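Long-range contacts in avidin-related protein 4/5 (Gallus gallus, PDB 1Y55), which binds biotin with high affinity as an avidin-like beta-barrel protein that assembles from four copies of one chain: residues C4-G8 / I20-N24; S58-F64 / F77-I83. The protein carries 1 engineered substitution. All blocks are in the same frame, centred on the assembly; numbering follows the deposited sequence. Where two conformers were deposited one is given.

Contact 1. Residues C4-G8 / I20-N24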
loop_
_atom_site.group_PDB
_atom_site.type_symbol
_atom_site.label_atom_id
_atom_site.label_comp_id
_atom_site.label_asym_id
_atom_site.label_seq_id
_atom_site.Cartn_x
_atom_site.Cartn_y
_atom_site.Cartn_z
ATOM N N CYS A 4 -4.441 21.776 -14.814
ATOM C CA CYS A 4 -4.366 21.656 -13.335
ATOM C C CYS A 4 -2.872 21.898 -12.946
ATOM O O CYS A 4 -1.978 21.147 -13.375
ATOM C CB CYS A 4 -4.837 20.212 -12.864
ATOM S SG CYS A 4 -6.294 19.694 -11.737
ATOM N N SER A 5 -2.603 22.958 -12.175
ATOM C CA SER A 5 -1.305 23.186 -11.524
ATOM C C SER A 5 -1.547 23.020 -10.028
ATOM O O SER A 5 -2.590 23.424 -9.530
ATOM C CB SER A 5 -0.785 24.602 -11.843
ATOM O OG SER A 5 0.230 25.041 -10.952
ATOM N N LEU A 6 -0.567 22.466 -9.314
ATOM C CA LEU A 6 -0.713 22.244 -7.872
ATOM C C LEU A 6 -0.544 23.529 -7.054
ATOM O O LEU A 6 -0.858 23.556 -5.863
ATOM C CB LEU A 6 0.244 21.149 -7.376
ATOM C CG LEU A 6 -0.142 19.689 -7.655
ATOM C CD1 LEU A 6 0.369 18.749 -6.567
ATOM C CD2 LEU A 6 -1.631 19.518 -7.780
ATOM N N THR A 7 -0.063 24.595 -7.684
ATOM C CA THR A 7 0.029 25.898 -7.017
ATOM C C THR A 7 -1.295 26.353 -6.383
ATOM O O THR A 7 -2.334 26.327 -7.028
ATOM C CB THR A 7 0.502 26.950 -8.010
ATOM O OG1 THR A 7 1.769 26.553 -8.548
ATOM C CG2 THR A 7 0.747 28.302 -7.328
ATOM N N GLY A 8 -1.222 26.760 -5.116
ATOM C CA GLY A 8 -2.356 27.252 -4.358
ATOM C C GLY A 8 -2.539 26.507 -3.054
ATOM O O GLY A 8 -1.721 25.682 -2.663
ATOM N N ILE A 20 1.007 25.159 -1.877
ATOM C CA ILE A 20 2.021 24.853 -2.862
ATOM C C ILE A 20 2.355 26.131 -3.620
ATOM O O ILE A 20 1.457 26.885 -4.031
ATOM C CB ILE A 20 1.528 23.742 -3.793
ATOM C CG1 ILE A 20 1.384 22.455 -2.968
ATOM C CG2 ILE A 20 2.493 23.540 -4.988
ATOM C CD1 ILE A 20 0.833 21.248 -3.674
ATOM N N ARG A 21 3.648 26.355 -3.823
ATOM C CA ARG A 21 4.143 27.557 -4.467
ATOM C C ARG A 21 4.225 27.322 -5.986
ATOM O O ARG A 21 3.596 26.404 -6.510
ATOM C CB ARG A 21 5.492 27.948 -3.844
ATOM C CG ARG A 21 5.436 28.200 -2.329
ATOM C CD ARG A 21 6.725 28.771 -1.756
ATOM N NE ARG A 21 6.697 28.948 -0.299
ATOM C CZ ARG A 21 7.001 28.014 0.598
ATOM N NH1 ARG A 21 7.352 26.797 0.216
ATOM N NH2 ARG A 21 6.953 28.299 1.894
ATOM N N ALA A 22 4.958 28.176 -6.699
ATOM C CA ALA A 22 5.024 28.092 -8.146
ATOM C C ALA A 22 5.611 26.766 -8.605
ATOM O O ALA A 22 6.555 26.257 -8.012
ATOM C CB ALA A 22 5.856 29.232 -8.687
ATOM N N VAL A 23 5.034 26.231 -9.669
ATOM C CA VAL A 23 5.554 25.029 -10.312
ATOM C C VAL A 23 6.494 25.485 -11.424
ATOM O O VAL A 23 6.119 26.295 -12.272
ATOM C CB VAL A 23 4.415 24.195 -10.890
ATOM C CG1 VAL A 23 4.948 22.971 -11.593
ATOM C CG2 VAL A 23 3.435 23.783 -9.792
ATOM N N ASN A 24 7.727 25.000 -11.412
ATOM C CA ASN A 24 8.718 25.461 -12.380
ATOM C C ASN A 24 8.597 24.708 -13.705
ATOM O O ASN A 24 7.692 23.899 -13.877
ATOM C CB ASN A 24 10.122 25.464 -11.771
ATOM C CG ASN A 24 10.738 24.087 -11.638
ATOM O OD1 ASN A 24 10.229 23.093 -12.133
ATOM N ND2 ASN A 24 11.865 24.036 -10.949
HETATM O O HOH W 1 2.763 27.715 -10.932
#
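Gly8 and Ile20 form an antiparallel hydrogen-bonded pair at the end of the first hairpin of the avidin barrel, where strands 8-12 and 17-20 lie side by side. Gly8 N donates to Ile20 O at 2.9 Å, and Ile20 N donates back to Gly8 O. Beyond the pair regular backbone bonding stops, and Thr7 carries the join onward. With OG1 beside its own backbone N (chi1 -58°), the hydroxyl donates to Arg21 O at 2.7 Å, arriving from above the carbonyl plane rather than on a lone pair. A serine in place of Thr7 could keep this bond but would probably lose the packing of CG2 against the Arg21 and Ile20 carbonyls, leaving the hydroxyl freer to turn. Underneath, Ile20 sets CB 3.2 Å from Leu6 O and lays CD1 against Leu6 CB. Further out, Val23 rests CG2 against both hydroxyls, Ser5 OG and Thr7 OG1. The carbonyl oxygens are held from outside as well: Trp10 donates NE1 to Leu6 O, while Arg120 reaches Ser5 O with NH1 and Thr7 O with NH2. One water bridges the two segments, donating to Thr7 OG1 at 2.8 Å and accepting from Val23 N at 3.0 Å.

Contact 2. Residues S58-F64 / F77-I83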
loop_
_atom_site.group_PDB
_atom_site.type_symbol
_atom_site.label_atom_id
_atom_site.label_comp_id
_atom_site.label_asym_id
_atom_site.label_seq_id
_atom_site.Cartn_x
_atom_site.Cartn_y
_atom_site.Cartn_z
ATOM N N SER A 58 -2.922 18.143 -18.996
ATOM C CA SER A 58 -3.915 18.957 -18.296
ATOM C C SER A 58 -4.327 18.347 -16.965
ATOM O O SER A 58 -4.687 19.089 -16.049
ATOM C CB SER A 58 -5.156 19.199 -19.151
ATOM O OG SER A 58 -5.763 17.978 -19.537
ATOM N N GLN A 59 -4.266 17.014 -16.847
ATOM C CA GLN A 59 -4.627 16.353 -15.593
ATOM C C GLN A 59 -3.397 15.573 -15.140
ATOM O O GLN A 59 -3.337 14.334 -15.282
ATOM C CB GLN A 59 -5.817 15.425 -15.800
ATOM C CG GLN A 59 -7.087 16.196 -16.159
ATOM C CD GLN A 59 -8.335 15.341 -16.143
ATOM O OE1 GLN A 59 -9.295 15.678 -15.469
ATOM N NE2 GLN A 59 -8.327 14.229 -16.863
ATOM N N PRO A 60 -2.383 16.278 -14.645
ATOM C CA PRO A 60 -1.085 15.647 -14.384
ATOM C C PRO A 60 -1.089 14.706 -13.197
ATOM O O PRO A 60 -1.791 14.946 -12.204
ATOM C CB PRO A 60 -0.176 16.840 -14.084
ATOM C CG PRO A 60 -1.109 17.846 -13.504
ATOM C CD PRO A 60 -2.356 17.722 -14.331
ATOM N N THR A 61 -0.258 13.677 -13.283
ATOM C CA THR A 61 0.146 12.950 -12.082
ATOM C C THR A 61 1.283 13.757 -11.401
ATOM O O THR A 61 1.953 14.618 -12.003
ATOM C CB THR A 61 0.546 11.555 -12.393
ATOM O OG1 THR A 61 -0.432 10.756 -13.063
ATOM C CG2 THR A 61 1.854 11.487 -12.975
ATOM N N PHE A 62 1.515 13.441 -10.134
ATOM C CA PHE A 62 2.495 14.157 -9.325
ATOM C C PHE A 62 2.877 13.297 -8.128
ATOM O O PHE A 62 2.195 12.316 -7.795
ATOM C CB PHE A 62 1.931 15.520 -8.850
ATOM C CG PHE A 62 0.706 15.391 -8.002
ATOM C CD1 PHE A 62 0.821 15.120 -6.633
ATOM C CD2 PHE A 62 -0.563 15.458 -8.559
ATOM C CE1 PHE A 62 -0.316 14.926 -5.854
ATOM C CE2 PHE A 62 -1.683 15.304 -7.774
ATOM C CZ PHE A 62 -1.560 15.036 -6.433
ATOM N N GLY A 63 3.945 13.712 -7.461
ATOM C CA GLY A 63 4.334 13.167 -6.177
ATOM C C GLY A 63 4.965 14.264 -5.346
ATOM O O GLY A 63 5.492 15.247 -5.895
ATOM N N PHE A 64 4.926 14.118 -4.019
ATOM C CA PHE A 64 5.676 14.988 -3.146
ATOM C C PHE A 64 6.022 14.274 -1.855
ATOM O O PHE A 64 5.377 13.313 -1.456
ATOM C CB PHE A 64 4.979 16.353 -2.909
ATOM C CG PHE A 64 3.612 16.296 -2.259
ATOM C CD1 PHE A 64 3.473 16.317 -0.871
ATOM C CD2 PHE A 64 2.472 16.287 -3.034
ATOM C CE1 PHE A 64 2.221 16.314 -0.283
ATOM C CE2 PHE A 64 1.222 16.280 -2.435
ATOM C CZ PHE A 64 1.113 16.291 -1.058
ATOM N N PHE A 77 3.272 11.397 -0.898
ATOM C CA PHE A 77 1.967 11.381 -1.544
ATOM C C PHE A 77 2.151 11.290 -3.054
ATOM O O PHE A 77 3.036 11.946 -3.612
ATOM C CB PHE A 77 1.198 12.689 -1.289
ATOM C CG PHE A 77 0.742 12.909 0.123
ATOM C CD1 PHE A 77 1.626 13.362 1.093
ATOM C CD2 PHE A 77 -0.593 12.728 0.480
ATOM C CE1 PHE A 77 1.184 13.625 2.381
ATOM C CE2 PHE A 77 -1.025 12.984 1.785
ATOM C CZ PHE A 77 -0.130 13.416 2.719
ATOM N N THR A 78 1.307 10.515 -3.719
ATOM C CA THR A 78 1.241 10.565 -5.174
ATOM C C THR A 78 -0.202 10.539 -5.614
ATOM O O THR A 78 -1.061 9.998 -4.929
ATOM C CB THR A 78 2.093 9.446 -5.782
ATOM O OG1 THR A 78 2.217 9.610 -7.199
ATOM C CG2 THR A 78 1.506 8.072 -5.558
ATOM N N GLY A 79 -0.487 11.120 -6.755
ATOM C CA GLY A 79 -1.848 11.175 -7.228
ATOM C C GLY A 79 -1.962 11.899 -8.539
ATOM O O GLY A 79 -0.980 12.061 -9.276
ATOM N N GLN A 80 -3.190 12.321 -8.821
ATOM C CA GLN A 80 -3.517 12.990 -10.074
ATOM C C GLN A 80 -4.470 14.141 -9.786
ATOM O O GLN A 80 -5.329 14.047 -8.912
ATOM C CB GLN A 80 -4.109 11.983 -11.079
ATOM C CG GLN A 80 -4.324 12.537 -12.478
ATOM C CD GLN A 80 -4.663 11.490 -13.540
ATOM O OE1 GLN A 80 -4.817 11.873 -14.731
ATOM N NE2 GLN A 80 -4.782 10.257 -13.194
ATOM N N CYS A 81 -4.294 15.233 -10.534
ATOM C CA CYS A 81 -5.228 16.368 -10.488
ATOM C C CYS A 81 -6.235 16.201 -11.606
ATOM O O CYS A 81 -5.862 16.140 -12.782
ATOM C CB CYS A 81 -4.525 17.701 -10.671
ATOM S SG CYS A 81 -2.824 17.745 -10.201
ATOM N N PHE A 82 -7.503 16.107 -11.235
ATOM C CA PHE A 82 -8.592 16.015 -12.183
ATOM C C PHE A 82 -9.336 17.341 -12.252
ATOM O O PHE A 82 -9.536 18.002 -11.237
ATOM C CB PHE A 82 -9.569 14.917 -11.771
ATOM C CG PHE A 82 -8.991 13.553 -11.827
ATOM C CD1 PHE A 82 -8.787 12.936 -13.047
ATOM C CD2 PHE A 82 -8.644 12.875 -10.673
ATOM C CE1 PHE A 82 -8.236 11.666 -13.106
ATOM C CE2 PHE A 82 -8.108 11.598 -10.727
ATOM C CZ PHE A 82 -7.912 10.991 -11.949
ATOM N N ILE A 83 -9.759 17.697 -13.462
ATOM C CA ILE A 83 -10.629 18.838 -13.724
ATOM C C ILE A 83 -11.974 18.323 -14.232
ATOM O O ILE A 83 -12.025 17.634 -15.240
ATOM C CB ILE A 83 -10.057 19.764 -14.833
ATOM C CG1 ILE A 83 -8.608 20.163 -14.568
ATOM C CG2 ILE A 83 -10.931 21.007 -14.994
ATOM C CD1 ILE A 83 -7.864 20.586 -15.834
#
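The antiparallel hairpin of strands 61-67 and 74-83 brings Phe64 against Phe77 at one end of this contact and Gln59 against Ile83 at the other. Phe64 and Phe77 exchange two backbone bonds, and their rings lie on the same face of the sheet with planes only 18° apart. They are slid so far that they barely overlap; instead Phe77 CB sits over the Phe64 ring, 3.8 Å from its centroid, while Phe64 CE1 comes to 3.3 Å from Phe77 CD1. Phe77 also meets the rings of Trp95 and Tyr33.

The Phe62 side chain stands with CG between its backbone N and carbonyl carbon (chi1 61°), which lays the ring back across Gly79. Gly79 O lies over one face, and Gly79 CA makes a CH-pi contact 4.3 Å from the centroid; the ring leaves little room for a CB on Gly79. Cys81 SG approaches the same ring obliquely, 3.6 Å from Phe62 CD2. Phe62 O is gripped twice, by Thr78 OG1 at 2.8 Å and by Gly79 N, from opposite faces of the carbonyl plane.

Where regular pairing gives out, Cys81 N still reaches Pro60 O, and the extended Gln59 side chain takes over from the backbone. Its OE1 accepts from Ile83 N at 2.9 Å, in the amide plane and on a lone pair, and also lies at the edge of the Phe82 ring, which stands nearly perpendicular to the amide. Gln59 NE2 donates to Asn102 O of a second subunit, so this one amide spans both the hairpin and the subunit interface. Buried Cys81 O, by contrast, finds no partner in the model. Neighbouring strands joined this way, with Phe62, Phe64 and Phe77 on the inner face and Gln59, Thr61 and Thr78 toward a second subunit, belong to the avidin-streptavidin barrel.

Contact 1 and contact 2 follow each other along the chain, their centres 11 Å apart, and residues 4-8, half of contact 1, also touch both segments of contact 2. Cys4 N probably donates to Ser58 O at 3.0 Å, and Cys4 O packs 3.4 Å from Pro60 CG. The state of the Cys4-Cys81 pair is doubtful here; in avidin the corresponding cysteines form a disulfide. Leu6, which packs on Ile20 in contact 1, also touches Phe62, Cys81, Phe29 and Leu91, so the N-terminal segment probably covers the barrel end away from biotin. Biotin lies nearer contact 2: between nearest atoms, it is about 4 Å from the Phe77 side chain and about 12 Å from that of Ile20.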